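Local coordinates for protein AceL NrdHF-1-1 Intein (Metagenome, PDB 6ZGQ) that is a naturally split class 3 intein, whose kind excises itself and ligates its flanking sequences by protein splicing, captured here in a linked, splice-inactive form, at residues Asp5-Lys17 with Phe66-Tyr78. Numbering follows the deposited sequence.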
ATOM      1  N   ASP A   5      -4.073  -0.038  13.097  1.00 38.82           N
ATOM      2  CA  ASP A   5      -3.248   1.147  13.463  1.00 37.76           C
ATOM      3  C   ASP A   5      -2.462   1.624  12.236  1.00 36.95           C
ATOM      4  O   ASP A   5      -2.659   2.772  11.816  1.00 41.14           O
ATOM      5  CB  ASP A   5      -2.318   0.825  14.643  1.00 40.20           C
ATOM      6  CG  ASP A   5      -1.543   2.039  15.139  1.00 39.63           C
ATOM      7  OD1 ASP A   5      -1.890   3.178  14.757  1.00 41.98           O
ATOM      8  OD2 ASP A   5      -0.581   1.847  15.908  1.00 44.54           O
ATOM      9  N   GLU A   6      -1.621   0.730  11.682  1.00 37.30           N
ATOM     10  CA  GLU A   6      -0.778   0.958  10.487  1.00 32.85           C
ATOM     11  C   GLU A   6      -1.219   0.008   9.346  1.00 27.52           C
ATOM     12  O   GLU A   6      -0.384  -0.465   8.561  1.00 30.02           O
ATOM     13  CB  GLU A   6       0.698   0.730  10.862  1.00 34.63           C
ATOM     14  CG  GLU A   6       1.707   1.452   9.982  1.00 36.24           C
ATOM     15  CD  GLU A   6       3.050   1.653  10.663  1.00 39.13           C
ATOM     16  OE1 GLU A   6       3.781   0.654  10.833  1.00 36.08           O
ATOM     17  OE2 GLU A   6       3.375   2.808  11.029  1.00 42.33           O
ATOM     18  N   ALA A   7      -2.534  -0.210   9.244  1.00 20.57           N
ATOM     19  CA  ALA A   7      -3.145  -1.354   8.550  1.00 14.89           C
ATOM     20  C   ALA A   7      -3.913  -0.931   7.289  1.00 13.65           C
ATOM     21  O   ALA A   7      -4.151   0.269   7.094  1.00 13.37           O
ATOM     22  CB  ALA A   7      -4.067  -2.061   9.532  1.00 13.08           C
ATOM     23  N   LEU A   8      -4.271  -1.919   6.455  1.00 13.45           N
ATOM     24  CA  LEU A   8      -5.039  -1.734   5.205  1.00 13.34           C
ATOM     25  C   LEU A   8      -6.430  -2.344   5.372  1.00 14.36           C
ATOM     26  O   LEU A   8      -6.535  -3.399   6.008  1.00 13.97           O
ATOM     27  CB  LEU A   8      -4.322  -2.438   4.046  1.00 12.18           C
ATOM     28  CG  LEU A   8      -2.887  -1.985   3.798  1.00 13.39           C
ATOM     29  CD1 LEU A   8      -2.134  -2.997   2.951  1.00 13.72           C
ATOM     30  CD2 LEU A   8      -2.876  -0.621   3.130  1.00 13.88           C
ATOM     31  N   LEU A   9      -7.456  -1.708   4.783  1.00 13.81           N
ATOM     32  CA  LEU A   9      -8.859  -2.160   4.876  1.00 13.88           C
ATOM     33  C   LEU A   9      -8.954  -3.616   4.437  1.00 13.83           C
ATOM     34  O   LEU A   9      -8.291  -3.995   3.461  1.00 15.49           O
ATOM     35  CB  LEU A   9      -9.771  -1.301   3.991  1.00 13.99           C
ATOM     36  CG  LEU A   9     -11.264  -1.619   4.089  1.00 14.44           C
ATOM     37  CD1 LEU A   9     -11.761  -1.364   5.500  1.00 15.23           C
ATOM     38  CD2 LEU A   9     -12.057  -0.802   3.087  1.00 15.40           C
ATOM     39  N   VAL A  10      -9.760  -4.416   5.148  1.00 13.26           N
ATOM     40  CA  VAL A  10     -10.003  -5.826   4.786  1.00 13.11           C
ATOM     41  C   VAL A  10     -10.403  -5.888   3.306  1.00 12.97           C
ATOM     42  O   VAL A  10     -11.067  -4.958   2.807  1.00 12.78           O
ATOM     43  CB  VAL A  10     -11.077  -6.497   5.693  1.00 13.80           C
ATOM     44  CG1 VAL A  10     -12.436  -5.815   5.575  1.00 13.40           C
ATOM     45  CG2 VAL A  10     -11.197  -7.988   5.401  1.00 13.56           C
ATOM     46  N   GLY A  11      -9.945  -6.936   2.613  1.00 12.32           N
ATOM     47  CA  GLY A  11     -10.300  -7.181   1.220  1.00 12.71           C
ATOM     48  C   GLY A  11      -9.386  -6.485   0.235  1.00 11.97           C
ATOM     49  O   GLY A  11      -9.514  -6.712  -0.966  1.00 13.25           O
ATOM     50  N   THR A  12      -8.498  -5.610   0.723  1.00 11.03           N
ATOM     51  CA  THR A  12      -7.354  -5.139  -0.074  1.00 10.16           C
ATOM     52  C   THR A  12      -6.600  -6.375  -0.569  1.00  9.37           C
ATOM     53  O   THR A  12      -6.252  -7.227   0.250  1.00  9.13           O
ATOM     54  CB  THR A  12      -6.423  -4.246   0.767  1.00 10.53           C
ATOM     55  OG1 THR A  12      -7.123  -3.047   1.103  1.00 11.73           O
ATOM     56  CG2 THR A  12      -5.143  -3.869   0.013  1.00 11.24           C
ATOM     57  N   LYS A  13      -6.370  -6.485  -1.885  1.00  8.72           N
ATOM     58  CA  LYS A  13      -5.613  -7.613  -2.453  1.00  9.08           C
ATOM     59  C   LYS A  13      -4.117  -7.296  -2.413  1.00  8.96           C
ATOM     60  O   LYS A  13      -3.738  -6.158  -2.672  1.00  9.06           O
ATOM     61  CB  LYS A  13      -6.073  -7.930  -3.882  1.00 10.00           C
ATOM     62  CG  LYS A  13      -7.399  -8.664  -3.920  1.00 11.16           C
ATOM     63  CD  LYS A  13      -7.866  -8.907  -5.333  1.00 12.88           C
ATOM     64  CE  LYS A  13      -9.279  -9.443  -5.325  1.00 15.64           C
ATOM     65  NZ  LYS A  13      -9.389 -10.757  -4.636  1.00 18.31           N
ATOM     66  N   VAL A  14      -3.309  -8.294  -2.040  1.00  9.08           N
ATOM     67  CA  VAL A  14      -1.840  -8.214  -2.008  1.00  8.74           C
ATOM     68  C   VAL A  14      -1.327  -9.081  -3.165  1.00  9.08           C
ATOM     69  O   VAL A  14      -1.743 -10.241  -3.284  1.00  8.75           O
ATOM     70  CB  VAL A  14      -1.270  -8.721  -0.657  1.00  8.79           C
ATOM     71  CG1 VAL A  14       0.245  -8.894  -0.713  1.00  9.19           C
ATOM     72  CG2 VAL A  14      -1.659  -7.783   0.480  1.00  8.89           C
ATOM     73  N   THR A  15      -0.482  -8.505  -4.024  1.00  8.92           N
ATOM     74  CA  THR A  15       0.103  -9.239  -5.156  1.00  9.01           C
ATOM     75  C   THR A  15       1.134 -10.226  -4.622  1.00  8.78           C
ATOM     76  O   THR A  15       1.997  -9.825  -3.846  1.00  9.01           O
ATOM     77  CB  THR A  15       0.668  -8.264  -6.194  1.00  8.90           C
ATOM     78  OG1 THR A  15      -0.434  -7.479  -6.638  1.00  9.47           O
ATOM     79  CG2 THR A  15       1.304  -8.973  -7.391  1.00  8.47           C
ATOM     80  N   THR A  16       0.965 -11.504  -4.993  1.00  8.79           N
ATOM     81  CA  THR A  16       1.837 -12.630  -4.610  1.00  9.06           C
ATOM     82  C   THR A  16       2.356 -13.273  -5.905  1.00 10.05           C
ATOM     83  O   THR A  16       1.927 -12.844  -6.986  1.00 10.81           O
ATOM     84  CB  THR A  16       1.090 -13.666  -3.724  1.00  8.53           C
ATOM     85  OG1 THR A  16       0.295 -14.542  -4.531  1.00  8.85           O
ATOM     86  CG2 THR A  16       0.191 -12.988  -2.703  1.00  8.77           C
ATOM     87  N   LYS A  17       3.265 -14.256  -5.794  1.00 11.03           N
ATOM     88  CA  LYS A  17       3.815 -14.982  -6.958  1.00 11.91           C
ATOM     89  C   LYS A  17       2.709 -15.736  -7.718  1.00 12.39           C
ATOM     90  O   LYS A  17       2.828 -15.911  -8.928  1.00 12.25           O
ATOM     91  CB  LYS A  17       4.939 -15.962  -6.557  1.00 13.35           C
ATOM     92  CG  LYS A  17       5.824 -16.397  -7.736  1.00 15.51           C
ATOM     93  CD  LYS A  17       6.803 -17.517  -7.404  1.00 18.92           C
ATOM     94  CE  LYS A  17       7.366 -18.137  -8.677  1.00 20.77           C
ATOM     95  NZ  LYS A  17       8.428 -19.147  -8.417  1.00 23.57           N
ATOM     96  N   PHE A  66      -4.465   5.042  -8.982  1.00 13.60           N
ATOM     97  CA  PHE A  66      -4.039   4.833  -7.584  1.00 11.91           C
ATOM     98  C   PHE A  66      -5.291   4.808  -6.682  1.00 11.60           C
ATOM     99  O   PHE A  66      -6.099   5.751  -6.697  1.00 12.47           O
ATOM    100  CB  PHE A  66      -3.062   5.951  -7.164  1.00 11.84           C
ATOM    101  CG  PHE A  66      -2.407   5.742  -5.820  1.00 10.70           C
ATOM    102  CD1 PHE A  66      -1.334   4.879  -5.678  1.00 10.91           C
ATOM    103  CD2 PHE A  66      -2.854   6.434  -4.705  1.00 10.42           C
ATOM    104  CE1 PHE A  66      -0.732   4.696  -4.446  1.00 10.95           C
ATOM    105  CE2 PHE A  66      -2.261   6.252  -3.468  1.00 10.74           C
ATOM    106  CZ  PHE A  66      -1.201   5.376  -3.336  1.00 10.58           C
ATOM    107  N   ASP A  67      -5.470   3.714  -5.938  1.00 10.81           N
ATOM    108  CA  ASP A  67      -6.526   3.613  -4.910  1.00 10.44           C
ATOM    109  C   ASP A  67      -6.003   2.791  -3.735  1.00  9.61           C
ATOM    110  O   ASP A  67      -5.679   1.614  -3.925  1.00  9.69           O
ATOM    111  CB  ASP A  67      -7.804   2.970  -5.471  1.00 11.78           C
ATOM    112  CG  ASP A  67      -9.029   3.214  -4.591  1.00 12.64           C
ATOM    113  OD1 ASP A  67      -9.045   2.750  -3.431  1.00 14.31           O
ATOM    114  OD2 ASP A  67      -9.967   3.882  -5.063  1.00 14.02           O
ATOM    115  N   GLN A  68      -5.905   3.422  -2.557  1.00  9.02           N
ATOM    116  CA  GLN A  68      -5.546   2.756  -1.294  1.00  8.79           C
ATOM    117  C   GLN A  68      -6.518   3.220  -0.193  1.00  8.71           C
ATOM    118  O   GLN A  68      -6.870   4.407  -0.139  1.00  8.48           O
ATOM    119  CB  GLN A  68      -4.081   3.039  -0.929  1.00  8.37           C
ATOM    120  CG  GLN A  68      -3.112   2.468  -1.958  1.00  9.10           C
ATOM    121  CD  GLN A  68      -1.661   2.493  -1.533  1.00 10.26           C
ATOM    122  OE1 GLN A  68      -1.313   2.929  -0.432  1.00 10.16           O
ATOM    123  NE2 GLN A  68      -0.797   2.017  -2.419  1.00  9.80           N
ATOM    124  N   LYS A  69      -6.977   2.258   0.617  1.00  8.94           N
ATOM    125  CA  LYS A  69      -7.855   2.485   1.768  1.00  9.84           C
ATOM    126  C   LYS A  69      -7.083   1.975   2.995  1.00  9.56           C
ATOM    127  O   LYS A  69      -6.881   0.763   3.144  1.00 10.65           O
ATOM    128  CB  LYS A  69      -9.199   1.766   1.550  1.00 10.81           C
ATOM    129  CG  LYS A  69      -9.962   2.280   0.328  1.00 11.45           C
ATOM    130  CD  LYS A  69     -11.309   1.601   0.135  1.00 13.97           C
ATOM    131  CE  LYS A  69     -11.930   1.942  -1.212  1.00 14.96           C
ATOM    132  NZ  LYS A  69     -11.409   1.070  -2.302  1.00 18.48           N
ATOM    133  N   VAL A  70      -6.611   2.911   3.820  1.00  8.98           N
ATOM    134  CA  VAL A  70      -5.604   2.639   4.849  1.00  9.16           C
ATOM    135  C   VAL A  70      -6.020   3.257   6.200  1.00  9.16           C
ATOM    136  O   VAL A  70      -6.871   4.163   6.229  1.00  8.79           O
ATOM    137  CB  VAL A  70      -4.223   3.165   4.370  1.00  9.01           C
ATOM    138  CG1 VAL A  70      -3.931   2.694   2.947  1.00  8.98           C
ATOM    139  CG2 VAL A  70      -4.145   4.686   4.431  1.00  9.34           C
ATOM    140  N   SER A  71      -5.437   2.749   7.291  0.53  9.25           N
ATOM    141  CA  SER A  71      -5.616   3.311   8.641  0.53  9.41           C
ATOM    142  C   SER A  71      -4.870   4.646   8.751  0.53  9.75           C
ATOM    143  O   SER A  71      -3.961   4.907   7.970  0.53 10.13           O
ATOM    144  CB  SER A  71      -5.107   2.329   9.698  0.53  9.42           C
ATOM    145  OG  SER A  71      -5.766   1.082   9.580  0.53  9.55           O
ATOM    146  N   PRO A  72      -5.250   5.505   9.717  1.00  9.97           N
ATOM    147  CA  PRO A  72      -4.571   6.795   9.905  1.00 10.19           C
ATOM    148  C   PRO A  72      -3.031   6.748   9.965  1.00 11.25           C
ATOM    149  O   PRO A  72      -2.392   7.633   9.392  1.00 10.93           O
ATOM    150  CB  PRO A  72      -5.138   7.296  11.235  1.00  9.67           C
ATOM    151  CG  PRO A  72      -6.503   6.692  11.299  1.00 10.18           C
ATOM    152  CD  PRO A  72      -6.368   5.335  10.663  1.00  9.81           C
ATOM    153  N   ASN A  73      -2.470   5.721  10.622  1.00 10.51           N
ATOM    154  CA  ASN A  73      -1.015   5.604  10.862  1.00 10.94           C
ATOM    155  C   ASN A  73      -0.347   4.618   9.907  1.00  9.86           C
ATOM    156  O   ASN A  73       0.799   4.233  10.149  1.00 11.12           O
ATOM    157  CB  ASN A  73      -0.703   5.191  12.310  1.00 12.07           C
ATOM    158  CG  ASN A  73      -1.224   6.186  13.323  1.00 13.63           C
ATOM    159  OD1 ASN A  73      -1.088   7.394  13.146  1.00 14.94           O
ATOM    160  ND2 ASN A  73      -1.823   5.686  14.388  1.00 16.40           N
ATOM    161  N   HIS A  74      -1.057   4.214   8.848  1.00  9.41           N
ATOM    162  CA  HIS A  74      -0.483   3.401   7.764  1.00  8.26           C
ATOM    163  C   HIS A  74       0.603   4.204   7.043  1.00  8.41           C
ATOM    164  O   HIS A  74       0.426   5.410   6.825  1.00  8.83           O
ATOM    165  CB  HIS A  74      -1.544   2.967   6.760  1.00  7.70           C
ATOM    166  CG  HIS A  74      -0.989   2.109   5.678  1.00  7.78           C
ATOM    167  ND1 HIS A  74      -0.574   0.818   5.910  1.00  7.58           N
ATOM    168  CD2 HIS A  74      -0.742   2.362   4.374  1.00  7.62           C
ATOM    169  CE1 HIS A  74      -0.117   0.302   4.786  1.00  7.37           C
ATOM    170  NE2 HIS A  74      -0.197   1.221   3.840  1.00  7.46           N
ATOM    171  N   ARG A  75       1.710   3.540   6.693  1.00  7.77           N
ATOM    172  CA  ARG A  75       2.841   4.174   6.012  1.00  7.94           C
ATOM    173  C   ARG A  75       2.519   4.282   4.514  1.00  8.04           C
ATOM    174  O   ARG A  75       2.321   3.253   3.850  1.00  8.26           O
ATOM    175  CB  ARG A  75       4.135   3.384   6.269  1.00  7.80           C
ATOM    176  CG  ARG A  75       4.614   3.468   7.717  1.00  8.36           C
ATOM    177  CD  ARG A  75       5.683   2.440   8.046  1.00  8.63           C
ATOM    178  NE  ARG A  75       6.903   2.635   7.253  1.00 10.06           N
ATOM    179  CZ  ARG A  75       7.322   1.849   6.256  1.00  9.72           C
ATOM    180  NH1 ARG A  75       6.647   0.769   5.890  1.00  9.40           N
ATOM    181  NH2 ARG A  75       8.444   2.143   5.612  1.00 11.01           N
ATOM    182  N   MET A  76       2.396   5.519   4.016  1.00  8.41           N
ATOM    183  CA  MET A  76       2.259   5.790   2.581  1.00  8.54           C
ATOM    184  C   MET A  76       3.666   5.913   2.010  1.00  8.89           C
ATOM    185  O   MET A  76       4.530   6.507   2.665  1.00 10.03           O
ATOM    186  CB  MET A  76       1.455   7.070   2.334  1.00  9.19           C
ATOM    187  CG  MET A  76       0.038   7.005   2.881  1.00  8.66           C
ATOM    188  SD  MET A  76      -0.884   5.606   2.218  1.00  9.93           S
ATOM    189  CE  MET A  76      -1.151   6.161   0.535  1.00  9.96           C
ATOM    190  N   ILE A  77       3.881   5.305   0.837  1.00  9.20           N
ATOM    191  CA  ILE A  77       5.183   5.223   0.161  1.00  8.93           C
ATOM    192  C   ILE A  77       5.075   6.068  -1.110  1.00  9.37           C
ATOM    193  O   ILE A  77       4.121   5.905  -1.882  1.00  9.25           O
ATOM    194  CB  ILE A  77       5.551   3.748  -0.154  1.00  9.53           C
ATOM    195  CG1 ILE A  77       5.597   2.909   1.138  1.00  9.83           C
ATOM    196  CG2 ILE A  77       6.872   3.643  -0.909  1.00 10.31           C
ATOM    197  CD1 ILE A  77       6.653   3.323   2.147  1.00  9.84           C
ATOM    198  N   TYR A  78       6.011   7.005  -1.276  1.00 10.07           N
ATOM    199  CA  TYR A  78       6.054   7.893  -2.439  1.00 10.71           C
ATOM    200  C   TYR A  78       7.519   8.112  -2.805  1.00 12.45           C
ATOM    201  O   TYR A  78       8.395   7.827  -1.976  1.00 12.50           O
ATOM    202  CB  TYR A  78       5.326   9.212  -2.136  1.00 10.72           C
ATOM    203  CG  TYR A  78       5.883  10.007  -0.981  1.00 12.49           C
ATOM    204  CD1 TYR A  78       5.489   9.743   0.323  1.00 14.37           C
ATOM    205  CD2 TYR A  78       6.791  11.034  -1.194  1.00 13.34           C
ATOM    206  CE1 TYR A  78       5.992  10.477   1.382  1.00 15.58           C
ATOM    207  CE2 TYR A  78       7.304  11.772  -0.141  1.00 14.10           C
ATOM    208  CZ  TYR A  78       6.897  11.490   1.147  1.00 15.65           C
ATOM    209  OH  TYR A  78       7.394  12.211   2.203  1.00 17.65           O
TER
HETATM  210  O   HOH W   1      -5.842  -0.562   0.084  1.00 21.06           O
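L8 and V70 form a single beta bridge: L9 N donates to K69 O (3.0 Å), A7 O accepts from S71 N (2.8 Å), and 66-78 then folds back through a type I turn, S71 to H74. Serine suits the turn's start because its hydroxyl gives A7 O a second donor, from above the carbonyl plane. N73 ND2 points at D5 OD1, though the modelled 2.5 Å is too short to be exact. With CG anti to the backbone N (chi1 -178°), the H74 ring swings ND1 to within 3.0 Å of E6 O; E6 O lies in the ring plane, while ND1 approaches it from above the carbonyl plane. L8 CD2 lies over one ring face as a CH-pi contact and presses against V70 CG1 (3.5 Å). An alanine in place of H74 would probably leave E6 O and T153 OG1 without their ring-nitrogen partners and L8 without its aromatic face. The sequence around H74 resembles intein block B, and E6-A7 is probably the N-terminal splice junction. L9 packs its CD2 on the aliphatic stem of K69, whose NZ bridges to D67 and E146. Strand 8-9 also pairs with strand 128-135, whose F131 touches A7 and S71, while T153 on strand 150-154 meets both L8 and H74.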